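Local coordinates for protein fructose-bisphosphate aldolase (Thermus caldophilus, PDB 2FJK) that belongs to the class II fructose-bisphosphate aldolase family, folds as a TIM barrel and holds 1,3-dihydroxyacetonephosphate in its pocket, at residues N26-Q31 with P283-V288; T110-T115 with M162-A167; E7-A12 with G246-N251; I189-L194 with P236-K241. All blocks are in the same frame, centred on the assembly; numbering follows the deposited sequence.

Contact 1. Residues N26-Q31 with P283-V288; sequences NMEFTQ and PAREAV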
loop_
_atom_site.group_PDB
_atom_site.type_symbol
_atom_site.label_atom_id
_atom_site.label_comp_id
_atom_site.label_asym_id
_atom_site.label_seq_id
_atom_site.Cartn_x
_atom_site.Cartn_y
_atom_site.Cartn_z
ATOM N N ASN A 26 10.839 -7.552 13.550
ATOM C CA ASN A 26 10.267 -8.418 12.528
ATOM C C ASN A 26 8.746 -8.517 12.627
ATOM O O ASN A 26 8.093 -7.694 13.291
ATOM C CB ASN A 26 10.909 -9.819 12.573
ATOM C CG ASN A 26 10.592 -10.582 13.849
ATOM O OD1 ASN A 26 9.820 -10.129 14.685
ATOM N ND2 ASN A 26 11.187 -11.753 13.993
HETATM N N MSE A 27 8.186 -9.514 11.948
HETATM C CA MSE A 27 6.743 -9.713 11.950
HETATM C C MSE A 27 6.208 -10.116 13.330
HETATM O O MSE A 27 5.337 -9.453 13.877
HETATM C CB MSE A 27 6.346 -10.791 10.942
HETATM C CG MSE A 27 4.834 -10.886 10.713
HETATM SE SE MSE A 27 4.392 -12.411 9.601
HETATM C CE MSE A 27 5.434 -11.925 8.045
ATOM N N GLU A 28 6.743 -11.193 13.889
ATOM C CA GLU A 28 6.284 -11.678 15.196
ATOM C C GLU A 28 6.205 -10.620 16.295
ATOM O O GLU A 28 5.234 -10.587 17.065
ATOM C CB GLU A 28 7.157 -12.846 15.667
ATOM C CG GLU A 28 6.847 -14.176 14.952
ATOM C CD GLU A 28 7.634 -14.380 13.661
ATOM O OE1 GLU A 28 8.166 -13.388 13.113
ATOM O OE2 GLU A 28 7.715 -15.537 13.192
ATOM N N PHE A 29 7.218 -9.760 16.385
ATOM C CA PHE A 29 7.199 -8.719 17.409
ATOM C C PHE A 29 6.141 -7.675 17.098
ATOM O O PHE A 29 5.478 -7.174 18.008
ATOM C CB PHE A 29 8.550 -8.018 17.531
ATOM C CG PHE A 29 9.567 -8.766 18.353
ATOM C CD1 PHE A 29 10.180 -9.910 17.864
ATOM C CD2 PHE A 29 9.924 -8.308 19.614
ATOM C CE1 PHE A 29 11.130 -10.584 18.611
ATOM C CE2 PHE A 29 10.876 -8.977 20.372
ATOM C CZ PHE A 29 11.479 -10.116 19.870
ATOM N N THR A 30 5.968 -7.349 15.818
ATOM C CA THR A 30 4.990 -6.337 15.459
ATOM C C THR A 30 3.570 -6.799 15.743
ATOM O O THR A 30 2.734 -6.018 16.194
ATOM C CB THR A 30 5.073 -5.938 13.985
ATOM O OG1 THR A 30 6.422 -5.603 13.650
ATOM C CG2 THR A 30 4.193 -4.722 13.742
ATOM N N GLN A 31 3.300 -8.072 15.475
ATOM C CA GLN A 31 1.976 -8.635 15.717
ATOM C C GLN A 31 1.661 -8.644 17.208
ATOM O O GLN A 31 0.567 -8.234 17.631
ATOM C CB GLN A 31 1.907 -10.066 15.196
ATOM C CG GLN A 31 2.188 -10.196 13.714
ATOM C CD GLN A 31 2.137 -11.640 13.261
ATOM O OE1 GLN A 31 2.865 -12.489 13.774
ATOM N NE2 GLN A 31 1.272 -11.926 12.302
ATOM N N PRO A 283 5.158 -19.421 20.201
ATOM C CA PRO A 283 5.043 -19.259 21.650
ATOM C C PRO A 283 5.931 -18.119 22.146
ATOM O O PRO A 283 5.630 -17.505 23.165
ATOM C CB PRO A 283 5.434 -20.640 22.191
ATOM C CG PRO A 283 6.294 -21.208 21.117
ATOM C CD PRO A 283 5.622 -20.777 19.852
ATOM N N ALA A 284 7.005 -17.816 21.410
ATOM C CA ALA A 284 7.888 -16.712 21.790
ATOM C C ALA A 284 7.144 -15.404 21.557
ATOM O O ALA A 284 7.218 -14.494 22.372
ATOM C CB ALA A 284 9.177 -16.730 20.969
ATOM N N ARG A 285 6.428 -15.319 20.439
ATOM C CA ARG A 285 5.649 -14.122 20.107
ATOM C C ARG A 285 4.547 -13.925 21.136
ATOM O O ARG A 285 4.216 -12.800 21.498
ATOM C CB ARG A 285 5.021 -14.256 18.714
ATOM C CG ARG A 285 3.891 -13.262 18.413
ATOM C CD ARG A 285 3.207 -13.581 17.072
ATOM N NE ARG A 285 2.631 -14.928 17.067
ATOM C CZ ARG A 285 2.248 -15.586 15.973
ATOM N NH1 ARG A 285 2.368 -15.031 14.778
ATOM N NH2 ARG A 285 1.759 -16.813 16.071
ATOM N N GLU A 286 3.969 -15.029 21.592
ATOM C CA GLU A 286 2.905 -14.976 22.584
ATOM C C GLU A 286 3.438 -14.430 23.914
ATOM O O GLU A 286 2.761 -13.648 24.580
ATOM C CB GLU A 286 2.304 -16.372 22.782
ATOM C CG GLU A 286 1.244 -16.445 23.868
ATOM C CD GLU A 286 0.033 -15.602 23.552
ATOM O OE1 GLU A 286 -0.743 -15.310 24.480
ATOM O OE2 GLU A 286 -0.143 -15.234 22.373
ATOM N N ALA A 287 4.650 -14.829 24.299
ATOM C CA ALA A 287 5.211 -14.328 25.549
ATOM C C ALA A 287 5.487 -12.837 25.442
ATOM O O ALA A 287 5.405 -12.115 26.437
ATOM C CB ALA A 287 6.499 -15.067 25.910
ATOM N N VAL A 288 5.816 -12.369 24.241
ATOM C CA VAL A 288 6.086 -10.949 24.065
ATOM C C VAL A 288 4.793 -10.167 24.218
ATOM O O VAL A 288 4.758 -9.105 24.842
ATOM C CB VAL A 288 6.685 -10.644 22.678
ATOM C CG1 VAL A 288 6.674 -9.138 22.434
ATOM C CG2 VAL A 288 8.119 -11.175 22.602
#
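Arg285 reaches across to Gln31 and lays its hydrocarbon part over the backbone of Glu28. Its CG sits 3.3 Å from Glu28 O, and its CB faces Glu28 CB at 4.0 Å. The chain bends about its CG-CD bond (chi3 60°), which swings the guanidinium round to Gln31, whose own chain runs out straight from CG. Arg285 NH1 donates to Gln31 OE1 over 2.8 Å (N-H...O 150°). The acceptor lies near the guanidinium plane, whereas the donor stands tilted from the amide plane; the amide and guanidinium planes are inclined to one another. NH1 has a further acceptor in the carbonyl of Tyr55 of the second subunit. Glu28 instead bends its chain at chi2 and leads its carboxylate away from Arg285, where OE2 is bonded by Tyr55 OH and Asn26 ND2, both of the second subunit. About a turn further along, Val288 CG2 lies over one face of the Phe29 ring, 4.2 Å from CE2, and Phe260 also packs on both residues. Asn26 starts the helix as its N-cap, with OD1 taking the N-H of Phe29 at 3.1 Å in an almost straight bond. The two short segments cross at -35° with axes 8.8 Å apart, a close helix pair built into a subunit interface on the outside of the TIM barrel.

Contact 2. Residues T110-T115 with M162-A167; sequences TNVRET and MERTGA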
loop_
_atom_site.group_PDB
_atom_site.type_symbol
_atom_site.label_atom_id
_atom_site.label_comp_id
_atom_site.label_asym_id
_atom_site.label_seq_id
_atom_site.Cartn_x
_atom_site.Cartn_y
_atom_site.Cartn_z
ATOM N N THR A 110 25.824 22.111 19.659
ATOM C CA THR A 110 25.789 21.151 18.558
ATOM C C THR A 110 24.518 20.304 18.622
ATOM O O THR A 110 23.953 19.948 17.593
ATOM C CB THR A 110 27.021 20.228 18.583
ATOM O OG1 THR A 110 28.208 21.032 18.519
ATOM C CG2 THR A 110 27.009 19.269 17.382
ATOM N N ASN A 111 24.073 19.990 19.837
ATOM C CA ASN A 111 22.870 19.191 20.035
ATOM C C ASN A 111 21.717 20.005 19.472
ATOM O O ASN A 111 20.974 19.535 18.609
ATOM C CB ASN A 111 22.635 18.935 21.526
ATOM C CG ASN A 111 21.574 17.878 21.783
ATOM O OD1 ASN A 111 20.743 17.590 20.923
ATOM N ND2 ASN A 111 21.590 17.303 22.984
ATOM N N VAL A 112 21.594 21.237 19.970
ATOM C CA VAL A 112 20.557 22.164 19.532
ATOM C C VAL A 112 20.595 22.319 18.020
ATOM O O VAL A 112 19.558 22.258 17.359
ATOM C CB VAL A 112 20.743 23.558 20.161
ATOM C CG1 VAL A 112 19.843 24.569 19.463
ATOM C CG2 VAL A 112 20.425 23.505 21.646
ATOM N N ARG A 113 21.792 22.519 17.477
ATOM C CA ARG A 113 21.962 22.688 16.039
ATOM C C ARG A 113 21.431 21.492 15.257
ATOM O O ARG A 113 20.585 21.637 14.375
ATOM C CB ARG A 113 23.438 22.876 15.707
ATOM C CG ARG A 113 23.741 22.998 14.222
ATOM C CD ARG A 113 25.209 22.707 13.981
ATOM N NE ARG A 113 26.044 23.432 14.931
ATOM C CZ ARG A 113 27.242 23.025 15.333
ATOM N NH1 ARG A 113 27.752 21.892 14.866
ATOM N NH2 ARG A 113 27.923 23.748 16.212
ATOM N N GLU A 114 21.944 20.310 15.580
ATOM C CA GLU A 114 21.526 19.083 14.909
ATOM C C GLU A 114 20.022 18.836 15.077
ATOM O O GLU A 114 19.312 18.619 14.105
ATOM C CB GLU A 114 22.313 17.896 15.467
ATOM C CG GLU A 114 23.787 17.873 15.090
ATOM C CD GLU A 114 24.008 17.397 13.670
ATOM O OE1 GLU A 114 23.356 16.409 13.270
ATOM O OE2 GLU A 114 24.841 17.994 12.957
ATOM N N THR A 115 19.550 18.874 16.319
ATOM C CA THR A 115 18.138 18.652 16.624
ATOM C C THR A 115 17.225 19.590 15.845
ATOM O O THR A 115 16.250 19.147 15.216
ATOM C CB THR A 115 17.869 18.829 18.140
ATOM O OG1 THR A 115 18.611 17.840 18.863
ATOM C CG2 THR A 115 16.391 18.679 18.464
HETATM N N MSE A 162 14.452 22.801 24.479
HETATM C CA MSE A 162 13.142 22.646 23.858
HETATM C C MSE A 162 12.659 23.899 23.122
HETATM O O MSE A 162 11.969 23.799 22.110
HETATM C CB MSE A 162 12.117 22.231 24.916
HETATM C CG MSE A 162 12.272 20.789 25.368
HETATM SE SE MSE A 162 12.101 19.562 23.875
HETATM C CE MSE A 162 10.201 19.207 24.029
ATOM N N GLU A 163 13.012 25.078 23.620
ATOM C CA GLU A 163 12.596 26.306 22.958
ATOM C C GLU A 163 13.441 26.611 21.715
ATOM O O GLU A 163 12.899 26.980 20.673
ATOM C CB GLU A 163 12.635 27.479 23.945
ATOM C CG GLU A 163 11.490 27.449 24.956
ATOM C CD GLU A 163 11.605 28.517 26.040
ATOM O OE1 GLU A 163 10.637 28.679 26.817
ATOM O OE2 GLU A 163 12.659 29.185 26.122
ATOM N N ARG A 164 14.758 26.442 21.814
ATOM C CA ARG A 164 15.642 26.719 20.679
ATOM C C ARG A 164 15.418 25.718 19.545
ATOM O O ARG A 164 15.634 26.034 18.374
ATOM C CB ARG A 164 17.105 26.702 21.124
ATOM C CG ARG A 164 17.372 27.465 22.409
ATOM C CD ARG A 164 18.789 28.009 22.445
ATOM N NE ARG A 164 19.393 28.054 21.116
ATOM C CZ ARG A 164 20.699 27.987 20.887
ATOM N NH1 ARG A 164 21.544 27.871 21.900
ATOM N NH2 ARG A 164 21.156 28.038 19.644
ATOM N N THR A 165 15.014 24.501 19.894
ATOM C CA THR A 165 14.717 23.484 18.889
ATOM C C THR A 165 13.191 23.437 18.856
ATOM O O THR A 165 12.540 23.876 19.800
ATOM C CB THR A 165 15.239 22.085 19.290
ATOM O OG1 THR A 165 14.478 21.588 20.399
ATOM C CG2 THR A 165 16.702 22.148 19.675
ATOM N N GLY A 166 12.609 22.923 17.785
ATOM C CA GLY A 166 11.157 22.856 17.751
ATOM C C GLY A 166 10.661 21.488 18.189
ATOM O O GLY A 166 9.524 21.116 17.901
ATOM N N ALA A 167 11.507 20.739 18.893
ATOM C CA ALA A 167 11.135 19.397 19.331
ATOM C C ALA A 167 9.765 19.346 20.014
ATOM O O ALA A 167 9.326 20.309 20.642
ATOM C CB ALA A 167 12.210 18.823 20.247
#
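Arg164, at the end of helix 155-164, is the first residue of its segment to meet helix 108-124, and it does so with a flat face. One methyl of Val112, CG1, stands 3.5 Å above the guanidinium plane, offset toward the rim, and 3.7 Å from Arg164 NH2. The same methyl touches Arg164 CB at 3.8 Å, so the arginine chain, bent at chi3, curls around it. The charged end is turned to Glu109, one residue ahead of the facing segment, which forms a salt bridge with NH1.

Thr165 follows where the helix ends. Its OG1 is tucked between the backbone N and the carbonyl carbon (chi1 69°), which sends CG2 across toward helix 108-124. There the methyl lies 3.7 Å from Val112 O and also 3.7 Å from Thr115 CG2, and it meets Val112 CG1 at 4.0 Å. The hydroxyl is turned back on its own chain, bonded to Phe161 O and receiving a weak bond of 3.4 Å from Ala167 N. Ala167 points its methyl toward the other segment but stays at its margin, where it rests on Ala131 of strand 128-133, as Thr115 also does. Phe161 packs against Val112 and Thr115.

No hydrogen bond joins the two segments: the threonines meet through their methyls while the hydroxyl of Thr165 is served locally. The contact between helix 108-124 and the end of helix 155-164 is therefore mainly apolar, with the Arg164-Glu109 salt bridge on the solvent side.

Contact 3. Residues E7-A12 with G246-N251; sequences EILRKA and GIAKIN. With 13P (1,3-dihydroxyacetonephosphate), chain E.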
loop_
_atom_site.group_PDB
_atom_site.type_symbol
_atom_site.label_atom_id
_atom_site.label_comp_id
_atom_site.label_asym_id
_atom_site.label_seq_id
_atom_site.Cartn_x
_atom_site.Cartn_y
_atom_site.Cartn_z
ATOM N N GLU A 7 -0.284 13.881 19.898
ATOM C CA GLU A 7 -1.636 13.891 20.445
ATOM C C GLU A 7 -1.782 12.723 21.416
ATOM O O GLU A 7 -2.449 12.837 22.445
ATOM C CB GLU A 7 -2.671 13.784 19.322
ATOM C CG GLU A 7 -2.605 14.914 18.290
ATOM C CD GLU A 7 -2.790 16.301 18.897
ATOM O OE1 GLU A 7 -1.896 16.761 19.637
ATOM O OE2 GLU A 7 -3.835 16.936 18.630
ATOM N N ILE A 8 -1.157 11.597 21.083
ATOM C CA ILE A 8 -1.186 10.432 21.958
ATOM C C ILE A 8 -0.544 10.829 23.286
ATOM O O ILE A 8 -1.134 10.665 24.351
ATOM C CB ILE A 8 -0.340 9.265 21.404
ATOM C CG1 ILE A 8 -0.868 8.803 20.054
ATOM C CG2 ILE A 8 -0.347 8.114 22.393
ATOM C CD1 ILE A 8 -0.157 7.569 19.541
ATOM N N LEU A 9 0.683 11.344 23.198
ATOM C CA LEU A 9 1.460 11.749 24.365
ATOM C C LEU A 9 0.909 12.955 25.128
ATOM O O LEU A 9 0.972 12.988 26.353
ATOM C CB LEU A 9 2.927 12.007 23.972
ATOM C CG LEU A 9 3.874 10.840 23.608
ATOM C CD1 LEU A 9 3.450 9.560 24.331
ATOM C CD2 LEU A 9 3.880 10.605 22.108
ATOM N N ARG A 10 0.379 13.946 24.419
ATOM C CA ARG A 10 -0.178 15.119 25.089
ATOM C C ARG A 10 -1.296 14.707 26.029
ATOM O O ARG A 10 -1.375 15.183 27.163
ATOM C CB ARG A 10 -0.727 16.120 24.077
ATOM C CG ARG A 10 0.321 17.038 23.488
ATOM C CD ARG A 10 -0.318 18.011 22.526
ATOM N NE ARG A 10 0.636 19.008 22.060
ATOM C CZ ARG A 10 0.400 19.854 21.066
ATOM N NH1 ARG A 10 -0.766 19.819 20.430
ATOM N NH2 ARG A 10 1.327 20.732 20.707
ATOM N N LYS A 11 -2.158 13.817 25.546
ATOM C CA LYS A 11 -3.275 13.322 26.340
ATOM C C LYS A 11 -2.772 12.412 27.449
ATOM O O LYS A 11 -3.412 12.280 28.494
ATOM C CB LYS A 11 -4.276 12.573 25.449
ATOM C CG LYS A 11 -5.168 13.504 24.627
ATOM C CD LYS A 11 -6.289 12.754 23.913
ATOM C CE LYS A 11 -7.293 13.726 23.300
ATOM N NZ LYS A 11 -6.647 14.667 22.333
ATOM N N ALA A 12 -1.621 11.788 27.220
ATOM C CA ALA A 12 -1.029 10.905 28.211
ATOM C C ALA A 12 -0.622 11.705 29.450
ATOM O O ALA A 12 -0.991 11.363 30.574
ATOM C CB ALA A 12 0.188 10.192 27.622
ATOM N N GLY A 246 5.049 13.291 34.884
ATOM C CA GLY A 246 5.190 13.920 33.576
ATOM C C GLY A 246 5.740 13.050 32.453
ATOM O O GLY A 246 5.808 13.488 31.305
ATOM N N ILE A 247 6.154 11.832 32.786
ATOM C CA ILE A 247 6.678 10.896 31.797
ATOM C C ILE A 247 5.462 10.368 31.043
ATOM O O ILE A 247 4.625 9.678 31.620
ATOM C CB ILE A 247 7.422 9.712 32.485
ATOM C CG1 ILE A 247 8.722 10.207 33.130
ATOM C CG2 ILE A 247 7.714 8.611 31.474
ATOM C CD1 ILE A 247 9.762 10.689 32.145
ATOM N N ALA A 248 5.364 10.703 29.760
ATOM C CA ALA A 248 4.228 10.282 28.938
ATOM C C ALA A 248 4.525 9.130 27.975
ATOM O O ALA A 248 3.598 8.460 27.493
ATOM C CB ALA A 248 3.691 11.480 28.158
ATOM N N LYS A 249 5.802 8.906 27.689
ATOM C CA LYS A 249 6.220 7.842 26.784
ATOM C C LYS A 249 7.320 6.999 27.414
ATOM O O LYS A 249 8.346 7.522 27.861
ATOM C CB LYS A 249 6.723 8.427 25.468
ATOM C CG LYS A 249 7.513 7.433 24.631
ATOM C CD LYS A 249 7.999 8.055 23.329
ATOM C CE LYS A 249 8.909 7.084 22.579
ATOM N NZ LYS A 249 9.203 7.571 21.212
ATOM N N ILE A 250 7.104 5.688 27.431
ATOM C CA ILE A 250 8.058 4.772 28.027
ATOM C C ILE A 250 8.497 3.693 27.042
ATOM O O ILE A 250 7.676 2.947 26.499
ATOM C CB ILE A 250 7.447 4.112 29.270
ATOM C CG1 ILE A 250 6.798 5.186 30.144
ATOM C CG2 ILE A 250 8.520 3.398 30.059
ATOM C CD1 ILE A 250 6.034 4.637 31.313
ATOM N N ASN A 251 9.804 3.615 26.820
ATOM C CA ASN A 251 10.366 2.639 25.899
ATOM C C ASN A 251 10.719 1.318 26.573
ATOM O O ASN A 251 11.302 1.298 27.659
ATOM C CB ASN A 251 11.608 3.223 25.237
ATOM C CG ASN A 251 11.310 3.891 23.906
ATOM O OD1 ASN A 251 11.549 3.310 22.840
ATOM N ND2 ASN A 251 10.788 5.114 23.957
HETATM P P 13P E . 15.751 -1.192 27.315
HETATM O O1P 13P E . 17.076 -2.001 26.911
HETATM O O2P 13P E . 15.869 -0.882 28.863
HETATM O O3P 13P E . 14.503 -2.090 27.054
HETATM O O1 13P E . 15.686 0.146 26.427
HETATM C C1 13P E . 14.410 0.639 26.026
HETATM C C2 13P E . 14.670 2.017 25.471
HETATM O O2 13P E . 15.305 2.826 26.144
HETATM C C3 13P E . 14.157 2.415 24.088
HETATM O O3 13P E . 14.627 3.713 23.739
#
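Leu9 lays its CD1 branch on the backbone of strand 247-252. This methyl lies 3.4 Å from Ala248 O and 3.6 Å from Lys249 CB, while Leu9 CB stands further back, 4.3 Å from Ala248 CB. CG is placed anti to the carbonyl carbon (chi1 -72°), and an unusual chi2 of -28° turns CD1 onto the strand backbone. Lys249 gives Leu9 no more than the root of its side chain. From there the lysine chain runs fully extended away from the helix, and its NZ is engaged by a salt bridge to Glu130 and a hydrogen bond with His78 ND1. The carbonyl of Leu9 contributes as well: Leu9 O is 3.6 Å from Ala248 CB, so this methyl rests on the helix backbone. Val19, on the neighbouring strand 19-23, and Pro204 also pack against the leucine side chain.

Helix 6-14 thus lies on the first residues of strand 247-252, at the end of the TIM barrel where its parallel strands begin, and crosses this strand steeply: the short axes make an angle of 122° and approach to 7.5 Å. Asn251, at the other end of the segment, lines the pocket of 1,3-dihydroxyacetonephosphate; the helix packs at the start of the strand, the ligand lying at its far end.

One turn after Leu9 comes Ala12, whose CB meets Ala248 CB at 3.8 Å; with only methyls between them, the backbones come close, their CA atoms 5.3 Å apart.

Contact 4. Residues I189-L194 with P236-K241; sequences IDHPRL and PEDIKK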
loop_
_atom_site.group_PDB
_atom_site.type_symbol
_atom_site.label_atom_id
_atom_site.label_comp_id
_atom_site.label_asym_id
_atom_site.label_seq_id
_atom_site.Cartn_x
_atom_site.Cartn_y
_atom_site.Cartn_z
ATOM N N ILE A 189 16.450 6.494 40.744
ATOM C CA ILE A 189 15.782 7.336 39.770
ATOM C C ILE A 189 15.613 8.704 40.413
ATOM O O ILE A 189 15.000 8.824 41.473
ATOM C CB ILE A 189 14.395 6.784 39.396
ATOM C CG1 ILE A 189 14.509 5.312 38.991
ATOM C CG2 ILE A 189 13.793 7.623 38.283
ATOM C CD1 ILE A 189 15.533 5.032 37.922
ATOM N N ASP A 190 16.164 9.728 39.775
ATOM C CA ASP A 190 16.089 11.088 40.292
ATOM C C ASP A 190 14.701 11.675 40.071
ATOM O O ASP A 190 14.487 12.445 39.138
ATOM C CB ASP A 190 17.131 11.965 39.596
ATOM C CG ASP A 190 17.530 13.160 40.430
ATOM O OD1 ASP A 190 16.628 13.842 40.958
ATOM O OD2 ASP A 190 18.748 13.420 40.549
ATOM N N HIS A 191 13.761 11.316 40.935
ATOM C CA HIS A 191 12.392 11.805 40.806
ATOM C C HIS A 191 12.248 13.313 40.984
ATOM O O HIS A 191 11.484 13.953 40.260
ATOM C CB HIS A 191 11.481 11.065 41.784
ATOM C CG HIS A 191 11.231 9.636 41.406
ATOM N ND1 HIS A 191 10.651 9.277 40.207
ATOM C CD2 HIS A 191 11.467 8.481 42.071
ATOM C CE1 HIS A 191 10.538 7.961 40.151
ATOM N NE2 HIS A 191 11.024 7.453 41.270
ATOM N N PRO A 192 12.980 13.905 41.944
ATOM C CA PRO A 192 12.875 15.353 42.143
ATOM C C PRO A 192 13.316 16.071 40.881
ATOM O O PRO A 192 12.716 17.063 40.473
ATOM C CB PRO A 192 13.825 15.611 43.312
ATOM C CG PRO A 192 13.744 14.335 44.082
ATOM C CD PRO A 192 13.820 13.299 42.990
ATOM N N ARG A 193 14.380 15.556 40.273
ATOM C CA ARG A 193 14.922 16.120 39.048
ATOM C C ARG A 193 13.858 16.071 37.952
ATOM O O ARG A 193 13.660 17.035 37.216
ATOM C CB ARG A 193 16.145 15.319 38.610
ATOM C CG ARG A 193 16.932 15.963 37.507
ATOM C CD ARG A 193 18.132 15.127 37.120
ATOM N NE ARG A 193 19.180 15.992 36.596
ATOM C CZ ARG A 193 20.043 16.658 37.353
ATOM N NH1 ARG A 193 19.996 16.544 38.673
ATOM N NH2 ARG A 193 20.927 17.467 36.789
ATOM N N LEU A 194 13.176 14.934 37.845
ATOM C CA LEU A 194 12.127 14.776 36.843
ATOM C C LEU A 194 11.044 15.824 37.114
ATOM O O LEU A 194 10.550 16.486 36.199
ATOM C CB LEU A 194 11.538 13.365 36.925
ATOM C CG LEU A 194 10.395 13.000 35.967
ATOM C CD1 LEU A 194 10.792 13.296 34.516
ATOM C CD2 LEU A 194 10.064 11.528 36.139
ATOM N N PRO A 236 9.080 -1.018 39.133
ATOM C CA PRO A 236 7.726 -0.639 38.712
ATOM C C PRO A 236 7.209 0.631 39.389
ATOM O O PRO A 236 6.612 1.496 38.739
ATOM C CB PRO A 236 6.893 -1.865 39.079
ATOM C CG PRO A 236 7.851 -2.987 38.876
ATOM C CD PRO A 236 9.134 -2.447 39.490
ATOM N N GLU A 237 7.434 0.748 40.693
ATOM C CA GLU A 237 6.970 1.927 41.418
ATOM C C GLU A 237 7.626 3.203 40.892
ATOM O O GLU A 237 6.981 4.251 40.813
ATOM C CB GLU A 237 7.224 1.761 42.919
ATOM C CG GLU A 237 6.439 0.596 43.543
ATOM C CD GLU A 237 4.933 0.709 43.318
ATOM O OE1 GLU A 237 4.362 1.781 43.623
ATOM O OE2 GLU A 237 4.316 -0.276 42.843
ATOM N N ASP A 238 8.898 3.115 40.519
ATOM C CA ASP A 238 9.590 4.274 39.974
ATOM C C ASP A 238 8.967 4.641 38.640
ATOM O O ASP A 238 8.892 5.815 38.278
ATOM C CB ASP A 238 11.083 3.995 39.805
ATOM C CG ASP A 238 11.828 4.079 41.115
ATOM O OD1 ASP A 238 11.604 5.072 41.838
ATOM O OD2 ASP A 238 12.632 3.175 41.419
ATOM N N ILE A 239 8.507 3.632 37.910
ATOM C CA ILE A 239 7.852 3.894 36.635
ATOM C C ILE A 239 6.538 4.648 36.906
ATOM O O ILE A 239 6.205 5.602 36.210
ATOM C CB ILE A 239 7.551 2.572 35.876
ATOM C CG1 ILE A 239 8.862 1.926 35.418
ATOM C CG2 ILE A 239 6.623 2.843 34.677
ATOM C CD1 ILE A 239 9.604 2.707 34.335
ATOM N N LYS A 240 5.806 4.229 37.931
ATOM C CA LYS A 240 4.537 4.874 38.260
ATOM C C LYS A 240 4.687 6.340 38.665
ATOM O O LYS A 240 3.979 7.211 38.161
ATOM C CB LYS A 240 3.830 4.109 39.385
ATOM C CG LYS A 240 3.205 2.798 38.950
ATOM C CD LYS A 240 2.596 2.085 40.146
ATOM C CE LYS A 240 1.935 0.783 39.735
ATOM N NZ LYS A 240 1.384 0.059 40.916
ATOM N N LYS A 241 5.603 6.605 39.586
ATOM C CA LYS A 241 5.833 7.967 40.052
ATOM C C LYS A 241 6.302 8.820 38.883
ATOM O O LYS A 241 5.782 9.915 38.652
ATOM C CB LYS A 241 6.888 7.966 41.156
ATOM C CG LYS A 241 7.068 9.296 41.874
ATOM C CD LYS A 241 8.036 9.118 43.034
ATOM C CE LYS A 241 8.173 10.382 43.870
ATOM N NZ LYS A 241 9.041 10.153 45.062
#
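The His191 ring is gripped on both faces and at one edge. Over the centre of one face lies Lys241 CD, 3.6 Å from the ring centroid and close to the normal, a CH-pi contact. Ile189 CG2 stands above the opposite face, 3.8 Å from its plane and displaced toward the rim. At the edge, NE2 donates to Asp238 OD1 in a short bond of 2.5 Å (N-H...O 162°), with the oxygen near the ring plane. OD1 is met on its anti side, and the ring and carboxylate planes are 34° apart. Also at this edge, His191 CE1 approaches Asp238 O at 3.3 Å.

The two segments belong to helices 191-200 and 236-244 of the TIM barrel's outer layer, which send Leu194 and Ile239 inward onto strands 205-207 and 247-252. His191 bridges the two helices at their first turns.

Lys241 covers the ring because its CG is anti to the backbone N (chi1 -171°) and the rest of its chain is extended, so the methylenes slide along the histidine and carry NZ past it. Asp238 is held from several sides: Ile189 CG1 packs on its CG at 3.6 Å, and OD2 forms a salt bridge with Arg186 NE. The carboxylate may favour a protonated His191, with Arg186 and Lys241, whose NZ is 5.1 Å from His191 NE2, as probable counterweights.

In the fold
All four contacts lie in one TIM barrel. Contacts 3 and 4 are neighbours, centres about 15 Å apart: helix 236-244 of contact 4 leads straight into strand 247-252 of contact 3, and they touch where Ile247 meets Leu194 and Ile250 meets Ile239. Contacts 1 and 2 lie on opposite sides of the chain centre, about 36 Å apart between centres. Along the chain, contact 2 closes before contact 4 opens, both nested within the loops of contacts 1 and 3, which themselves interlock. Contact 1 ties the C-terminal helix 277-299 to an early barrel helix at the subunit interface, while contact 3 joins the N-terminal helix to a pocket-lining strand.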